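Local coordinates for Ara h 8 allergen isoform (Arachis hypogaea, PDB 6V8M), which probably binds small hydrophobic ligands, perhaps including abscisic acid, as a pathogenesis-related PR-10 plant defence protein and peanut allergen, at residues Lys21-Asp26 with Lys144-Tyr149. Numbering follows the deposited sequence.
Sequences KATVVD and KAIEGY
Ile146 sets its branch methyl CG2 over the two methyls that the 21-26 segment turns to the C-terminal helix. That methyl lies 3.6 Å from Ala22 CB. It also lies 3.7 Å from Thr23 CG2, so one methyl touches two consecutive residues of the helical turn. The torsion of Ile146 explains the placing. With chi1 at -66°, CG1 lies beside the backbone N and CG2 anti to it, which sends CG2 to Ala22 and Thr23, while the CG1 arm runs roughly along helix 16-25. At the end of that arm, CD1 comes to 4.1 Å from Thr23 CA and brushes the backbone. The side chains of Thr23 and Ile146 slant across each other rather than lying alongside. In Thr23, a chi1 of 57° places OG1 between the backbone N and the carbonyl carbon, where it hydrogen-bonds Leu19 O one turn earlier, and leaves CG2 facing Ile146. The hydroxyl thus has its partner within its own helix.

No hydrogen bond or salt bridge joins the two segments. The closest contacts are between methyl groups, with Ala22 and Ile146 buried. Within 21-26 the helix ends on a wider pi-type turn, closed by a 2.8 Å bond from Asp26 N to Lys21 O. The same two residues, Ala22 and Thr23, also touch helix 129-152 just beyond 144-149: Ala22 meets Val150, and Thr23 meets Phe143. Ile146 also touches Thr31 and Leu34 of helix 27-34.

A bound 8-anilino-1-naphthalene sulfonate lies about 8 Å from the Thr23 side chain. The arrangement belongs to the Bet v 1 fold, in which two short consecutive helices support the long C-terminal helix and a curved antiparallel sheet wraps around it to enclose the ligand pocket.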
ATOM      1  N   LYS A  21     -10.709  -5.023   6.777  1.00 33.52           N
ATOM      2  CA  LYS A  21     -10.699  -6.477   6.488  1.00 34.47           C
ATOM      3  C   LYS A  21     -10.322  -6.689   5.015  1.00 33.76           C
ATOM      4  O   LYS A  21      -9.504  -7.567   4.723  1.00 33.30           O
ATOM      5  CB  LYS A  21     -12.060  -7.103   6.802  1.00 38.01           C
ATOM      6  CG  LYS A  21     -12.096  -8.612   6.592  1.00 42.88           C
ATOM      7  CD  LYS A  21     -13.287  -9.285   7.221  1.00 48.41           C
ATOM      8  CE  LYS A  21     -13.281 -10.779   6.987  1.00 53.90           C
ATOM      9  NZ  LYS A  21     -14.098 -11.143   5.803  1.00 57.49           N
ATOM     10  N   ALA A  22     -10.928  -5.927   4.103  1.00 30.99           N
ATOM     11  CA  ALA A  22     -10.696  -6.102   2.647  1.00 31.68           C
ATOM     12  C   ALA A  22      -9.298  -5.603   2.262  1.00 30.89           C
ATOM     13  O   ALA A  22      -8.615  -6.293   1.503  1.00 34.48           O
ATOM     14  CB  ALA A  22     -11.779  -5.399   1.896  1.00 31.51           C
ATOM     15  N   THR A  23      -8.903  -4.410   2.703  1.00 31.62           N
ATOM     16  CA  THR A  23      -7.652  -3.772   2.232  1.00 31.00           C
ATOM     17  C   THR A  23      -6.425  -4.380   2.920  1.00 32.60           C
ATOM     18  O   THR A  23      -5.352  -4.420   2.289  1.00 34.10           O
ATOM     19  CB  THR A  23      -7.668  -2.256   2.408  1.00 30.97           C
ATOM     20  OG1 THR A  23      -7.893  -1.909   3.777  1.00 30.30           O
ATOM     21  CG2 THR A  23      -8.736  -1.603   1.565  1.00 32.61           C
ATOM     22  N   VAL A  24      -6.535  -4.819   4.165  1.00 32.69           N
ATOM     23  CA  VAL A  24      -5.322  -5.217   4.919  1.00 33.03           C
ATOM     24  C   VAL A  24      -5.394  -6.711   5.221  1.00 35.42           C
ATOM     25  O   VAL A  24      -4.478  -7.431   4.818  1.00 38.03           O
ATOM     26  CB  VAL A  24      -5.171  -4.365   6.186  1.00 34.77           C
ATOM     27  CG1 VAL A  24      -4.023  -4.862   7.034  1.00 36.12           C
ATOM     28  CG2 VAL A  24      -5.004  -2.899   5.824  1.00 34.81           C
ATOM     29  N   VAL A  25      -6.435  -7.167   5.905  1.00 35.21           N
ATOM     30  CA  VAL A  25      -6.467  -8.581   6.381  1.00 36.87           C
ATOM     31  C   VAL A  25      -6.534  -9.511   5.163  1.00 37.85           C
ATOM     32  O   VAL A  25      -5.750 -10.464   5.133  1.00 36.62           O
ATOM     33  CB  VAL A  25      -7.601  -8.803   7.391  1.00 39.02           C
ATOM     34  CG1 VAL A  25      -7.667 -10.235   7.894  1.00 41.84           C
ATOM     35  CG2 VAL A  25      -7.473  -7.836   8.561  1.00 39.99           C
ATOM     36  N   ASP A  26      -7.348  -9.186   4.154  1.00 36.98           N
ATOM     37  CA  ASP A  26      -7.555 -10.003   2.927  1.00 39.71           C
ATOM     38  C   ASP A  26      -6.848  -9.381   1.712  1.00 38.87           C
ATOM     39  O   ASP A  26      -7.012  -9.902   0.579  1.00 39.04           O
ATOM     40  CB  ASP A  26      -9.048 -10.158   2.622  1.00 40.67           C
ATOM     41  CG  ASP A  26      -9.819 -10.918   3.700  1.00 46.10           C
ATOM     42  OD1 ASP A  26      -9.168 -11.640   4.488  1.00 47.63           O
ATOM     43  OD2 ASP A  26     -11.068 -10.791   3.743  1.00 51.56           O
ATOM     44  N   LYS A 144      -8.666   1.792  -3.977  1.00 31.98           N
ATOM     45  CA  LYS A 144      -9.982   2.122  -4.572  1.00 33.68           C
ATOM     46  C   LYS A 144     -10.548   0.926  -5.342  1.00 32.31           C
ATOM     47  O   LYS A 144     -11.784   0.801  -5.428  1.00 32.76           O
ATOM     48  CB  LYS A 144      -9.892   3.403  -5.390  1.00 35.53           C
ATOM     49  CG  LYS A 144      -9.600   4.586  -4.481  1.00 38.11           C
ATOM     50  CD  LYS A 144      -9.378   5.882  -5.140  1.00 41.84           C
ATOM     51  CE  LYS A 144      -9.126   6.971  -4.109  1.00 44.94           C
ATOM     52  NZ  LYS A 144     -10.389   7.410  -3.488  1.00 44.62           N
ATOM     53  N   ALA A 145      -9.704   0.076  -5.917  1.00 31.77           N
ATOM     54  CA  ALA A 145     -10.217  -1.163  -6.542  1.00 33.55           C
ATOM     55  C   ALA A 145     -10.814  -2.079  -5.467  1.00 34.10           C
ATOM     56  O   ALA A 145     -11.911  -2.653  -5.664  1.00 32.99           O
ATOM     57  CB  ALA A 145      -9.115  -1.813  -7.352  1.00 33.77           C
ATOM     58  N   ILE A 146     -10.154  -2.193  -4.314  1.00 32.17           N
ATOM     59  CA  ILE A 146     -10.686  -3.020  -3.203  1.00 34.07           C
ATOM     60  C   ILE A 146     -11.956  -2.363  -2.658  1.00 32.57           C
ATOM     61  O   ILE A 146     -12.942  -3.088  -2.411  1.00 32.85           O
ATOM     62  CB  ILE A 146      -9.600  -3.234  -2.139  1.00 32.53           C
ATOM     63  CG1 ILE A 146      -8.447  -4.075  -2.718  1.00 33.65           C
ATOM     64  CG2 ILE A 146     -10.244  -3.899  -0.938  1.00 32.82           C
ATOM     65  CD1 ILE A 146      -7.212  -4.183  -1.853  1.00 34.47           C
ATOM     66  N   GLU A 147     -11.935  -1.041  -2.492  1.00 32.41           N
ATOM     67  CA  GLU A 147     -13.125  -0.317  -1.987  1.00 34.85           C
ATOM     68  C   GLU A 147     -14.318  -0.584  -2.924  1.00 35.64           C
ATOM     69  O   GLU A 147     -15.424  -0.870  -2.448  1.00 35.87           O
ATOM     70  CB  GLU A 147     -12.798   1.163  -1.857  1.00 35.94           C
ATOM     71  CG  GLU A 147     -13.990   2.002  -1.459  1.00 40.43           C
ATOM     72  CD  GLU A 147     -13.767   3.465  -1.761  1.00 43.78           C
ATOM     73  OE1 GLU A 147     -13.482   3.781  -2.942  1.00 43.44           O
ATOM     74  OE2 GLU A 147     -13.838   4.261  -0.820  1.00 44.01           O
ATOM     75  N   GLY A 148     -14.111  -0.525  -4.234  1.00 36.05           N
ATOM     76  CA  GLY A 148     -15.188  -0.752  -5.215  1.00 38.98           C
ATOM     77  C   GLY A 148     -15.724  -2.168  -5.135  1.00 38.51           C
ATOM     78  O   GLY A 148     -16.942  -2.366  -5.222  1.00 39.99           O
ATOM     79  N   TYR A 149     -14.848  -3.134  -4.944  1.00 37.89           N
ATOM     80  CA  TYR A 149     -15.229  -4.552  -4.803  1.00 39.24           C
ATOM     81  C   TYR A 149     -16.142  -4.730  -3.585  1.00 38.56           C
ATOM     82  O   TYR A 149     -17.168  -5.428  -3.682  1.00 40.77           O
ATOM     83  CB  TYR A 149     -13.973  -5.405  -4.748  1.00 40.99           C
ATOM     84  CG  TYR A 149     -14.235  -6.826  -4.371  1.00 45.37           C
ATOM     85  CD1 TYR A 149     -14.628  -7.752  -5.311  1.00 50.66           C
ATOM     86  CD2 TYR A 149     -14.063  -7.234  -3.059  1.00 47.51           C
ATOM     87  CE1 TYR A 149     -14.842  -9.074  -4.955  1.00 54.64           C
ATOM     88  CE2 TYR A 149     -14.283  -8.545  -2.684  1.00 51.59           C
ATOM     89  CZ  TYR A 149     -14.662  -9.468  -3.640  1.00 54.35           C
ATOM     90  OH  TYR A 149     -14.893 -10.761  -3.266  1.00 62.93           O
TER